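Local coordinates for protein type-2 restriction enzyme AgeI (Thalassobius gelatinovorus, PDB 5DWA) that recognises the double-stranded DNA sequence 5'-ACCGGT-3' and cleaves it after the first A, leaving fragments with 5'-phosphates, at residues D223-I228 and L242-S247; R114-A117 and G121-G124; L5-G8 and V12-V15; Q26-Y31 and E56-A61. All blocks are in the same frame, centred on the assembly; numbering follows the deposited sequence. Where two conformers were deposited one is given.

Interaction 1. Residues D223-I228 and L242-S247. With nucleotides of chain D.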
loop_
_atom_site.group_PDB
_atom_site.type_symbol
_atom_site.label_atom_id
_atom_site.label_comp_id
_atom_site.label_asym_id
_atom_site.label_seq_id
_atom_site.Cartn_x
_atom_site.Cartn_y
_atom_site.Cartn_z
ATOM N N ASP A 223 9.748 -3.813 -13.017
ATOM C CA ASP A 223 8.794 -4.911 -12.932
ATOM C C ASP A 223 7.404 -4.430 -13.341
ATOM O O ASP A 223 6.605 -5.199 -13.867
ATOM C CB ASP A 223 8.784 -5.525 -11.531
ATOM C CG ASP A 223 8.360 -4.551 -10.461
ATOM O OD1 ASP A 223 8.303 -3.334 -10.729
ATOM O OD2 ASP A 223 8.099 -5.019 -9.336
ATOM N N LYS A 224 7.140 -3.145 -13.132
ATOM C CA LYS A 224 5.869 -2.559 -13.524
ATOM C C LYS A 224 5.689 -2.532 -15.035
ATOM O O LYS A 224 4.594 -2.787 -15.533
ATOM C CB LYS A 224 5.741 -1.158 -12.937
ATOM C CG LYS A 224 5.376 -1.178 -11.466
ATOM C CD LYS A 224 5.931 -0.000 -10.744
ATOM C CE LYS A 224 7.403 -0.182 -10.486
ATOM N NZ LYS A 224 7.660 -0.935 -9.232
ATOM N N ARG A 225 6.751 -2.230 -15.778
ATOM C CA ARG A 225 6.641 -2.246 -17.230
ATOM C C ARG A 225 6.401 -3.675 -17.710
ATOM O O ARG A 225 5.674 -3.899 -18.678
ATOM C CB ARG A 225 7.886 -1.666 -17.900
ATOM C CG ARG A 225 7.777 -1.626 -19.420
ATOM C CD ARG A 225 8.961 -0.931 -20.066
ATOM N NE ARG A 225 9.005 0.489 -19.736
ATOM C CZ ARG A 225 8.475 1.449 -20.488
ATOM N NH1 ARG A 225 7.845 1.148 -21.620
ATOM N NH2 ARG A 225 8.563 2.712 -20.099
ATOM N N ASN A 226 7.000 -4.636 -17.015
ATOM C CA ASN A 226 6.797 -6.045 -17.333
ATOM C C ASN A 226 5.341 -6.475 -17.123
ATOM O O ASN A 226 4.829 -7.291 -17.877
ATOM C CB ASN A 226 7.735 -6.932 -16.498
ATOM C CG ASN A 226 9.190 -6.829 -16.932
ATOM O OD1 ASN A 226 9.484 -6.531 -18.090
ATOM N ND2 ASN A 226 10.106 -7.088 -16.007
ATOM N N TYR A 227 4.679 -5.920 -16.107
ATOM C CA TYR A 227 3.259 -6.204 -15.876
ATOM C C TYR A 227 2.442 -5.891 -17.123
ATOM O O TYR A 227 1.542 -6.643 -17.507
ATOM C CB TYR A 227 2.699 -5.381 -14.706
ATOM C CG TYR A 227 3.301 -5.635 -13.337
ATOM C CD1 TYR A 227 3.860 -6.861 -13.002
ATOM C CD2 TYR A 227 3.294 -4.633 -12.371
ATOM C CE1 TYR A 227 4.403 -7.080 -11.744
ATOM C CE2 TYR A 227 3.836 -4.842 -11.115
ATOM C CZ TYR A 227 4.387 -6.067 -10.806
ATOM O OH TYR A 227 4.928 -6.277 -9.556
ATOM N N ILE A 228 2.754 -4.754 -17.737
ATOM C CA ILE A 228 2.018 -4.249 -18.882
ATOM C C ILE A 228 2.459 -4.871 -20.203
ATOM O O ILE A 228 1.659 -5.492 -20.913
ATOM C CB ILE A 228 2.166 -2.720 -18.981
ATOM C CG1 ILE A 228 1.596 -2.059 -17.724
ATOM C CG2 ILE A 228 1.483 -2.183 -20.230
ATOM C CD1 ILE A 228 2.214 -0.702 -17.403
ATOM N N LEU A 242 5.854 13.191 -18.762
ATOM C CA LEU A 242 6.527 13.299 -20.055
ATOM C C LEU A 242 7.859 12.532 -20.110
ATOM O O LEU A 242 8.373 12.275 -21.197
ATOM C CB LEU A 242 6.761 14.766 -20.412
ATOM C CG LEU A 242 5.498 15.625 -20.496
ATOM C CD1 LEU A 242 5.838 17.053 -20.946
ATOM C CD2 LEU A 242 4.473 14.979 -21.421
ATOM N N ARG A 243 8.408 12.162 -18.950
ATOM C CA ARG A 243 9.642 11.366 -18.899
ATOM C C ARG A 243 9.432 9.860 -19.016
ATOM O O ARG A 243 10.394 9.114 -19.208
ATOM C CB ARG A 243 10.407 11.650 -17.606
ATOM C CG ARG A 243 10.920 13.065 -17.526
ATOM C CD ARG A 243 11.904 13.234 -16.383
ATOM N NE ARG A 243 12.079 14.651 -16.113
ATOM C CZ ARG A 243 11.204 15.382 -15.426
ATOM N NH1 ARG A 243 10.106 14.818 -14.924
ATOM N NH2 ARG A 243 11.415 16.675 -15.240
ATOM N N THR A 244 8.185 9.407 -18.900
ATOM C CA THR A 244 7.885 7.998 -19.082
ATOM C C THR A 244 8.263 7.592 -20.499
ATOM O O THR A 244 7.934 8.296 -21.454
ATOM C CB THR A 244 6.386 7.690 -18.849
ATOM O OG1 THR A 244 5.999 8.114 -17.534
ATOM C CG2 THR A 244 6.113 6.201 -19.016
ATOM N N SER A 245 8.969 6.474 -20.633
ATOM C CA SER A 245 9.290 5.960 -21.956
ATOM C C SER A 245 8.100 5.193 -22.506
ATOM O O SER A 245 7.609 4.270 -21.864
ATOM C CB SER A 245 10.523 5.061 -21.915
ATOM O OG SER A 245 11.666 5.800 -21.526
ATOM N N PRO A 246 7.630 5.581 -23.697
ATOM C CA PRO A 246 6.533 4.831 -24.309
ATOM C C PRO A 246 6.982 3.448 -24.750
ATOM O O PRO A 246 8.176 3.184 -24.896
ATOM C CB PRO A 246 6.143 5.692 -25.513
ATOM C CG PRO A 246 7.356 6.508 -25.808
ATOM C CD PRO A 246 7.994 6.772 -24.482
ATOM N N SER A 247 6.012 2.567 -24.946
ATOM C CA SER A 247 6.286 1.250 -25.488
ATOM C C SER A 247 6.831 1.352 -26.907
ATOM O O SER A 247 6.508 2.291 -27.633
ATOM C CB SER A 247 5.013 0.405 -25.482
ATOM O OG SER A 247 4.598 0.128 -24.159
ATOM P P DG D 3 11.408 -2.126 -9.553
ATOM O OP1 DG D 3 11.504 -3.047 -10.710
ATOM O OP2 DG D 3 10.683 -0.849 -9.682
ATOM O "O5'" DG D 3 10.808 -2.923 -8.300
ATOM C "C5'" DG D 3 11.430 -4.130 -7.892
ATOM C "C4'" DG D 3 11.404 -4.312 -6.379
ATOM O "O4'" DG D 3 12.158 -3.261 -5.714
ATOM C "C3'" DG D 3 10.030 -4.313 -5.724
ATOM O "O3'" DG D 3 10.077 -5.240 -4.630
ATOM C "C2'" DG D 3 9.900 -2.865 -5.235
ATOM C "C1'" DG D 3 11.327 -2.600 -4.773
ATOM N N9 DG D 3 11.728 -1.193 -4.757
ATOM C C8 DG D 3 11.595 -0.279 -5.775
ATOM N N7 DG D 3 12.099 0.893 -5.489
ATOM C C5 DG D 3 12.634 0.733 -4.213
ATOM C C6 DG D 3 13.326 1.654 -3.382
ATOM O O6 DG D 3 13.612 2.830 -3.613
ATOM N N1 DG D 3 13.687 1.086 -2.170
ATOM C C2 DG D 3 13.431 -0.208 -1.802
ATOM N N2 DG D 3 13.860 -0.575 -0.587
ATOM N N3 DG D 3 12.786 -1.083 -2.570
ATOM C C4 DG D 3 12.430 -0.545 -3.757
HETATM O O HOH W 1 9.507 5.149 -18.185
#
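The guanidinium of Arg225 is engaged edge-on by Ser245, whose carbonyl O lies nearly in its plane, with a water at the edge as well. NH2 approaches Ser245 O at 2.5 Å and NH1 adds a weak bond to the same oxygen; the first length is unusually short, and two conformers were deposited for the arginine, so it deserves caution. The water accepts from Ser245 N at 2.8 Å and weakly from NH2. Arg225 reaches across because its CG is anti to the backbone N (chi1 -178°) and the chain stays extended until it bends at chi3. Glu229 pairs with NH1 and also holds the hydroxyl of Ser247, while NE is bonded to the carbonyl of Leu215. The second flat group, the Tyr227 ring, has Asp223 O 3.3 Å above the centre of one face.

At its start the same helix meets DNA. Asp223 N donates to OP1 of DG3 of chain D at 3.0 Å, and Lys224 NZ reaches OP2 of that phosphate at 3.1 Å. Asp223 OD1 turns its syn lone pair to Lys224 NZ, 2.9 Å away, in a salt bridge, and Glu173 forms a further one with the lysine. An alanine in place of Asp223 would probably leave the lysine ammonium with less to steer it toward the phosphate, although the backbone N-H would remain. A helix N-terminus and a lysine thus face one phosphate, and the positive end of the helix is likely to add to the attraction, while Arg225, in the same first turn, reaches the other way to the loop 242-247.

Interaction 2. Residues R114-A117 and G121-G124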
loop_
_atom_site.group_PDB
_atom_site.type_symbol
_atom_site.label_atom_id
_atom_site.label_comp_id
_atom_site.label_asym_id
_atom_site.label_seq_id
_atom_site.Cartn_x
_atom_site.Cartn_y
_atom_site.Cartn_z
ATOM N N ARG A 114 -18.519 8.373 -21.400
ATOM C CA ARG A 114 -18.583 9.092 -20.141
ATOM C C ARG A 114 -17.831 8.374 -19.036
ATOM O O ARG A 114 -17.971 7.162 -18.879
ATOM C CB ARG A 114 -20.042 9.299 -19.721
ATOM C CG ARG A 114 -20.210 10.159 -18.470
ATOM C CD ARG A 114 -21.682 10.313 -18.103
ATOM N NE ARG A 114 -22.297 9.039 -17.746
ATOM C CZ ARG A 114 -23.610 8.846 -17.659
ATOM N NH1 ARG A 114 -24.443 9.849 -17.904
ATOM N NH2 ARG A 114 -24.089 7.656 -17.319
ATOM N N LEU A 115 -17.027 9.134 -18.298
ATOM C CA LEU A 115 -16.328 8.648 -17.116
ATOM C C LEU A 115 -17.052 9.051 -15.835
ATOM O O LEU A 115 -17.596 10.147 -15.733
ATOM C CB LEU A 115 -14.905 9.209 -17.078
ATOM C CG LEU A 115 -14.028 9.025 -18.321
ATOM C CD1 LEU A 115 -12.660 9.628 -18.080
ATOM C CD2 LEU A 115 -13.899 7.556 -18.728
ATOM N N THR A 116 -16.999 8.182 -14.836
ATOM C CA THR A 116 -17.576 8.467 -13.537
ATOM C C THR A 116 -16.658 7.935 -12.438
ATOM O O THR A 116 -16.364 6.739 -12.405
ATOM C CB THR A 116 -18.962 7.829 -13.386
ATOM O OG1 THR A 116 -19.817 8.276 -14.448
ATOM C CG2 THR A 116 -19.575 8.206 -12.045
ATOM N N ALA A 117 -16.196 8.813 -11.552
ATOM C CA ALA A 117 -15.355 8.385 -10.424
ATOM C C ALA A 117 -16.197 7.588 -9.439
ATOM O O ALA A 117 -17.313 7.990 -9.097
ATOM C CB ALA A 117 -14.707 9.584 -9.740
ATOM N N GLY A 121 -20.187 4.889 -2.045
ATOM C CA GLY A 121 -21.589 4.616 -2.300
ATOM C C GLY A 121 -21.893 4.232 -3.736
ATOM O O GLY A 121 -22.976 3.730 -4.032
ATOM N N GLN A 122 -20.935 4.454 -4.629
ATOM C CA GLN A 122 -21.154 4.217 -6.054
ATOM C C GLN A 122 -20.607 2.884 -6.553
ATOM O O GLN A 122 -21.010 2.405 -7.615
ATOM C CB GLN A 122 -20.519 5.337 -6.877
ATOM C CG GLN A 122 -21.178 6.681 -6.744
ATOM C CD GLN A 122 -20.401 7.745 -7.481
ATOM O OE1 GLN A 122 -20.509 7.875 -8.701
ATOM N NE2 GLN A 122 -19.595 8.502 -6.751
ATOM N N LYS A 123 -19.688 2.286 -5.811
ATOM C CA LYS A 123 -18.935 1.170 -6.364
ATOM C C LYS A 123 -19.763 -0.114 -6.505
ATOM O O LYS A 123 -19.609 -0.837 -7.487
ATOM C CB LYS A 123 -17.683 0.911 -5.519
ATOM C CG LYS A 123 -16.683 0.015 -6.202
ATOM C CD LYS A 123 -15.296 0.114 -5.562
ATOM C CE LYS A 123 -14.496 1.314 -6.066
ATOM N NZ LYS A 123 -13.087 1.243 -5.565
ATOM N N GLY A 124 -20.642 -0.383 -5.540
ATOM C CA GLY A 124 -21.437 -1.601 -5.550
ATOM C C GLY A 124 -22.263 -1.786 -6.810
ATOM O O GLY A 124 -22.247 -2.856 -7.416
#
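Gln122 leans toward the end of the strand 114-117 and brings its amide up to Ala117 and Thr116. From CB, which points toward the strand, the chain runs out extended (chi2 174°), so that CB and CG serve as the arm and the contact is made beyond them. CD stands 3.5 Å from Ala117 O. Both branches of the amide lie at similar distances from that carbonyl oxygen, but the group is probably turned over in the model, and which branch carries oxygen is best left open. The branch modelled as OE1 also lies 3.5 Å from Thr116 CG2. This methyl is presented by a torsion that sets it anti to the backbone N, and the two side chains cross at about a right angle. An alanine in place of Gln122 ends at CB, and the Ala117 carbonyl and the Thr116 methyl would probably be left with a gap beside them where the amide had lain. At the backbone angles of Gly121 (phi 98°), a CB would be jammed against the preceding carbonyl O, which calls for glycine. Strand 113-117 is an outermost strand of the mixed sheet; Thr116 also rests on Met144 and Glu146 of the adjacent strand 143-148, Leu115 packs on helix 84-109, and Gln122 sits where the chain leads into helix 123-130.

Interaction 3. Residues L5-G8 and V12-V15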
loop_
_atom_site.group_PDB
_atom_site.type_symbol
_atom_site.label_atom_id
_atom_site.label_comp_id
_atom_site.label_asym_id
_atom_site.label_seq_id
_atom_site.Cartn_x
_atom_site.Cartn_y
_atom_site.Cartn_z
ATOM N N LEU A 5 12.812 24.295 -2.885
ATOM C CA LEU A 5 11.965 23.453 -2.053
ATOM C C LEU A 5 12.408 23.474 -0.606
ATOM O O LEU A 5 13.555 23.162 -0.295
ATOM C CB LEU A 5 11.961 22.017 -2.576
ATOM C CG LEU A 5 11.607 21.852 -4.056
ATOM C CD1 LEU A 5 11.568 20.379 -4.428
ATOM C CD2 LEU A 5 10.299 22.555 -4.394
ATOM N N ASP A 6 11.487 23.841 0.277
ATOM C CA ASP A 6 11.762 23.861 1.704
ATOM C C ASP A 6 11.585 22.466 2.283
ATOM O O ASP A 6 10.464 21.970 2.395
ATOM C CB ASP A 6 10.844 24.855 2.414
ATOM C CG ASP A 6 11.414 25.345 3.735
ATOM O OD1 ASP A 6 12.138 24.580 4.408
ATOM O OD2 ASP A 6 11.138 26.508 4.095
ATOM N N PHE A 7 12.695 21.834 2.647
ATOM C CA PHE A 7 12.646 20.526 3.287
ATOM C C PHE A 7 12.614 20.685 4.805
ATOM O O PHE A 7 12.717 19.705 5.540
ATOM C CB PHE A 7 13.843 19.658 2.864
ATOM C CG PHE A 7 13.657 18.961 1.538
ATOM C CD1 PHE A 7 14.418 17.847 1.211
ATOM C CD2 PHE A 7 12.723 19.418 0.621
ATOM C CE1 PHE A 7 14.247 17.205 0.000
ATOM C CE2 PHE A 7 12.549 18.777 -0.594
ATOM C CZ PHE A 7 13.313 17.669 -0.901
ATOM N N GLY A 8 12.466 21.923 5.266
ATOM C CA GLY A 8 12.404 22.215 6.685
ATOM C C GLY A 8 13.767 22.298 7.342
ATOM O O GLY A 8 14.763 21.852 6.777
ATOM N N VAL A 12 17.236 23.401 2.229
ATOM C CA VAL A 12 16.631 23.792 0.967
ATOM C C VAL A 12 17.162 22.893 -0.138
ATOM O O VAL A 12 18.335 22.536 -0.142
ATOM C CB VAL A 12 16.936 25.261 0.618
ATOM C CG1 VAL A 12 16.075 25.727 -0.550
ATOM C CG2 VAL A 12 16.727 26.156 1.834
ATOM N N ALA A 13 16.306 22.510 -1.073
ATOM C CA ALA A 13 16.815 21.851 -2.263
ATOM C C ALA A 13 16.237 22.511 -3.500
ATOM O O ALA A 13 15.334 23.338 -3.409
ATOM C CB ALA A 13 16.505 20.384 -2.245
ATOM N N HIS A 14 16.775 22.144 -4.655
ATOM C CA HIS A 14 16.397 22.774 -5.903
ATOM C C HIS A 14 16.094 21.699 -6.916
ATOM O O HIS A 14 16.664 20.609 -6.870
ATOM C CB HIS A 14 17.508 23.694 -6.407
ATOM C CG HIS A 14 17.979 24.672 -5.378
ATOM N ND1 HIS A 14 17.355 25.882 -5.164
ATOM C CD2 HIS A 14 18.994 24.607 -4.486
ATOM C CE1 HIS A 14 17.974 26.526 -4.190
ATOM N NE2 HIS A 14 18.971 25.773 -3.762
ATOM N N VAL A 15 15.172 22.006 -7.812
ATOM C CA VAL A 15 14.891 21.133 -8.936
ATOM C C VAL A 15 14.399 22.033 -10.062
ATOM O O VAL A 15 13.757 23.055 -9.813
ATOM C CB VAL A 15 13.850 20.031 -8.581
ATOM C CG1 VAL A 15 12.483 20.641 -8.312
ATOM C CG2 VAL A 15 13.767 18.985 -9.694
#
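Leu5 and Ala13 face each other as an antiparallel hydrogen-bonded pair, and two backbone bonds clamp them together. Leu5 N gives to Ala13 O at 2.7 Å in an almost straight line (174°), and Ala13 N returns a bond of 2.9 Å to Leu5 O. Val12 CA also meets Leu5 O, in a CA-H...O contact of 3.4 Å. The CG1 methyl of Val12 is close by. Asp6 and Val12 form the next, non-hydrogen-bonded pair of the ladder, their side chains on the face opposite to Leu5 and Ala13.

Around this backbone core the apolar groups gather. Leu5 CD1 touches Val15 CG1 at 4.0 Å; Val15 places that methyl between its backbone N and carbonyl carbon (chi1 67°). The methyl of Ala13 lies over one face of the Phe7 ring, although the ring was deposited in two conformers and this contact is less certain.

Further out, Asp6 OD1 accepts from Gly8 N at 2.8 Å, an Asx turn that shapes the chain where strand 2-8 runs into its bend. The hairpin continues in the other direction with Val15 bonded to Leu3. Its apolar side is covered by Leu209, which touches Leu5 and Ala13, and by Arg73 and His69 of helix 63-78. The chemistry is that of a two-stranded hairpin: backbone hydrogen bonds fix which residues pair, while the apolar face of Leu5 and Ala13 packs the hairpin against Leu209 and helix 63-78.

Interaction 4. Residues Q26-Y31 and E56-A61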
loop_
_atom_site.group_PDB
_atom_site.type_symbol
_atom_site.label_atom_id
_atom_site.label_comp_id
_atom_site.label_asym_id
_atom_site.label_seq_id
_atom_site.Cartn_x
_atom_site.Cartn_y
_atom_site.Cartn_z
ATOM N N GLN A 26 3.152 31.541 -9.746
ATOM C CA GLN A 26 2.366 32.367 -8.830
ATOM C C GLN A 26 0.875 32.315 -9.147
ATOM O O GLN A 26 0.048 32.326 -8.244
ATOM C CB GLN A 26 2.858 33.821 -8.853
ATOM C CG GLN A 26 2.318 34.664 -7.703
ATOM C CD GLN A 26 2.813 34.182 -6.350
ATOM O OE1 GLN A 26 4.015 34.095 -6.115
ATOM N NE2 GLN A 26 1.885 33.860 -5.456
ATOM N N GLN A 27 0.536 32.258 -10.434
ATOM C CA GLN A 27 -0.863 32.149 -10.847
ATOM C C GLN A 27 -1.473 30.863 -10.305
ATOM O O GLN A 27 -2.584 30.861 -9.775
ATOM C CB GLN A 27 -0.996 32.176 -12.371
ATOM C CG GLN A 27 -0.661 33.501 -13.030
ATOM C CD GLN A 27 -0.669 33.401 -14.542
ATOM O OE1 GLN A 27 0.278 33.814 -15.209
ATOM N NE2 GLN A 27 -1.741 32.844 -15.091
ATOM N N ILE A 28 -0.733 29.769 -10.449
ATOM C CA ILE A 28 -1.197 28.480 -9.958
ATOM C C ILE A 28 -1.327 28.528 -8.439
ATOM O O ILE A 28 -2.322 28.080 -7.876
ATOM C CB ILE A 28 -0.238 27.352 -10.374
ATOM C CG1 ILE A 28 -0.239 27.191 -11.898
ATOM C CG2 ILE A 28 -0.627 26.034 -9.700
ATOM C CD1 ILE A 28 0.918 26.362 -12.445
ATOM N N SER A 29 -0.318 29.092 -7.783
ATOM C CA SER A 29 -0.329 29.207 -6.332
ATOM C C SER A 29 -1.512 30.048 -5.852
ATOM O O SER A 29 -2.190 29.682 -4.893
ATOM C CB SER A 29 0.987 29.808 -5.836
ATOM O OG SER A 29 1.039 29.799 -4.421
ATOM N N ASP A 30 -1.763 31.165 -6.529
ATOM C CA ASP A 30 -2.854 32.064 -6.157
ATOM C C ASP A 30 -4.230 31.411 -6.256
ATOM O O ASP A 30 -5.144 31.757 -5.505
ATOM C CB ASP A 30 -2.836 33.329 -7.024
ATOM C CG ASP A 30 -1.677 34.258 -6.687
ATOM O OD1 ASP A 30 -1.030 34.053 -5.639
ATOM O OD2 ASP A 30 -1.427 35.197 -7.473
ATOM N N TYR A 31 -4.381 30.479 -7.191
ATOM C CA TYR A 31 -5.637 29.747 -7.332
ATOM C C TYR A 31 -5.758 28.656 -6.270
ATOM O O TYR A 31 -6.801 28.486 -5.647
ATOM C CB TYR A 31 -5.748 29.136 -8.729
ATOM C CG TYR A 31 -6.982 28.287 -8.928
ATOM C CD1 TYR A 31 -8.245 28.859 -8.918
ATOM C CD2 TYR A 31 -6.885 26.917 -9.130
ATOM C CE1 TYR A 31 -9.386 28.088 -9.104
ATOM C CE2 TYR A 31 -8.017 26.139 -9.316
ATOM C CZ TYR A 31 -9.262 26.732 -9.300
ATOM O OH TYR A 31 -10.386 25.962 -9.487
ATOM N N GLU A 56 -3.554 23.803 -17.734
ATOM C CA GLU A 56 -4.009 24.729 -18.757
ATOM C C GLU A 56 -3.166 26.006 -18.731
ATOM O O GLU A 56 -2.892 26.588 -19.777
ATOM C CB GLU A 56 -5.498 25.021 -18.580
ATOM C CG GLU A 56 -6.365 23.830 -19.007
ATOM C CD GLU A 56 -7.844 24.033 -18.758
ATOM O OE1 GLU A 56 -8.231 25.126 -18.297
ATOM O OE2 GLU A 56 -8.622 23.094 -19.028
ATOM N N VAL A 57 -2.718 26.418 -17.546
ATOM C CA VAL A 57 -1.801 27.554 -17.430
ATOM C C VAL A 57 -0.437 27.208 -18.018
ATOM O O VAL A 57 0.208 28.035 -18.663
ATOM C CB VAL A 57 -1.613 27.994 -15.959
ATOM C CG1 VAL A 57 -0.500 29.040 -15.832
ATOM C CG2 VAL A 57 -2.912 28.522 -15.400
ATOM N N CYS A 58 -0.002 25.973 -17.787
ATOM C CA CYS A 58 1.301 25.512 -18.246
ATOM C C CYS A 58 1.176 24.256 -19.097
ATOM O O CYS A 58 1.546 23.160 -18.664
ATOM C CB CYS A 58 2.220 25.248 -17.054
ATOM S SG CYS A 58 2.502 26.719 -16.036
ATOM N N PRO A 59 0.668 24.409 -20.324
ATOM C CA PRO A 59 0.384 23.234 -21.157
ATOM C C PRO A 59 1.626 22.493 -21.653
ATOM O O PRO A 59 1.507 21.338 -22.066
ATOM C CB PRO A 59 -0.397 23.824 -22.332
ATOM C CG PRO A 59 0.039 25.252 -22.405
ATOM C CD PRO A 59 0.324 25.675 -20.999
ATOM N N ASP A 60 2.791 23.133 -21.618
ATOM C CA ASP A 60 4.009 22.485 -22.088
ATOM C C ASP A 60 4.815 21.888 -20.945
ATOM O O ASP A 60 5.824 21.216 -21.167
ATOM C CB ASP A 60 4.867 23.474 -22.874
ATOM C CG ASP A 60 4.205 23.916 -24.159
ATOM O OD1 ASP A 60 3.430 23.120 -24.732
ATOM O OD2 ASP A 60 4.455 25.059 -24.596
ATOM N N ALA A 61 4.366 22.135 -19.720
ATOM C CA ALA A 61 5.050 21.612 -18.553
ATOM C C ALA A 61 4.730 20.134 -18.405
ATOM O O ALA A 61 3.719 19.657 -18.928
ATOM C CB ALA A 61 4.649 22.376 -17.307
#
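Ile28 and Val57 carry most of the apolar contact between helix 22-36 and the end of helix 43-57, with Cys58 beside them. The CG1 atoms of Ile28 and Val57 come within 4.4 Å of each other. One bond further out, Ile28 CD1 reaches Cys58 SG at 3.9 Å. The isoleucine chain extends toward the sulfur, with CD1 nearly anti to CA (chi2 165°), so a single side chain touches the last helical residue and the first one beyond it. Ala54 and Val70, from helices 43-57 and 63-78, also border Ile28.

The contact falls at a helix terminus. Cys58 is the first residue to leave helical backbone angles, and from there a type I beta turn runs to Ala61, closed by Ala61 N to Cys58 O at 3.2 Å. The turn carries the chain from helix 43-57 toward helix 63-78, in the helical part of the protein, with the loop residue Val20 packed on Cys58 and Ala61.

A polar group meets an apolar one at the outer side: Gln27 NE2 lies 4.1 Å from Val57 CG1, a van der Waals approach. Gln27 was deposited in two conformers, so this touch is the less certain.

Within helix 22-36 a side-chain bond runs along the surface: Gln26 NE2 donates to Asp30 OD1, one turn along, at 2.9 Å; the oxygen lies in the amide plane but is approached from above the carboxylate. Asp30 N is bonded in turn to Gln26 O at 2.8 Å.

In the fold
Along the chain the contacts come in the order interaction 3, 4, 2, 1, each closing before the next begins. Interactions 3 and 4 belong to the N-terminal hairpin and helices, their centres about 20 Å apart, and helix 63-78 borders both. Interaction 2 lies at one outermost strand, 113-117, of the six-stranded mixed sheet. Interaction 1 brackets strand 236-239 of that sheet and packs against 257-259, its other outermost strand; the centres of interactions 1 and 2 are about 27 Å apart, on opposite sides of the chain's centre. Leu242 touches Asp60 and Ala61, so the loop of interaction 1 meets the turn of interaction 4, linking sheet side and helices through loops. Of the four, interaction 1 bonds to the DNA phosphate.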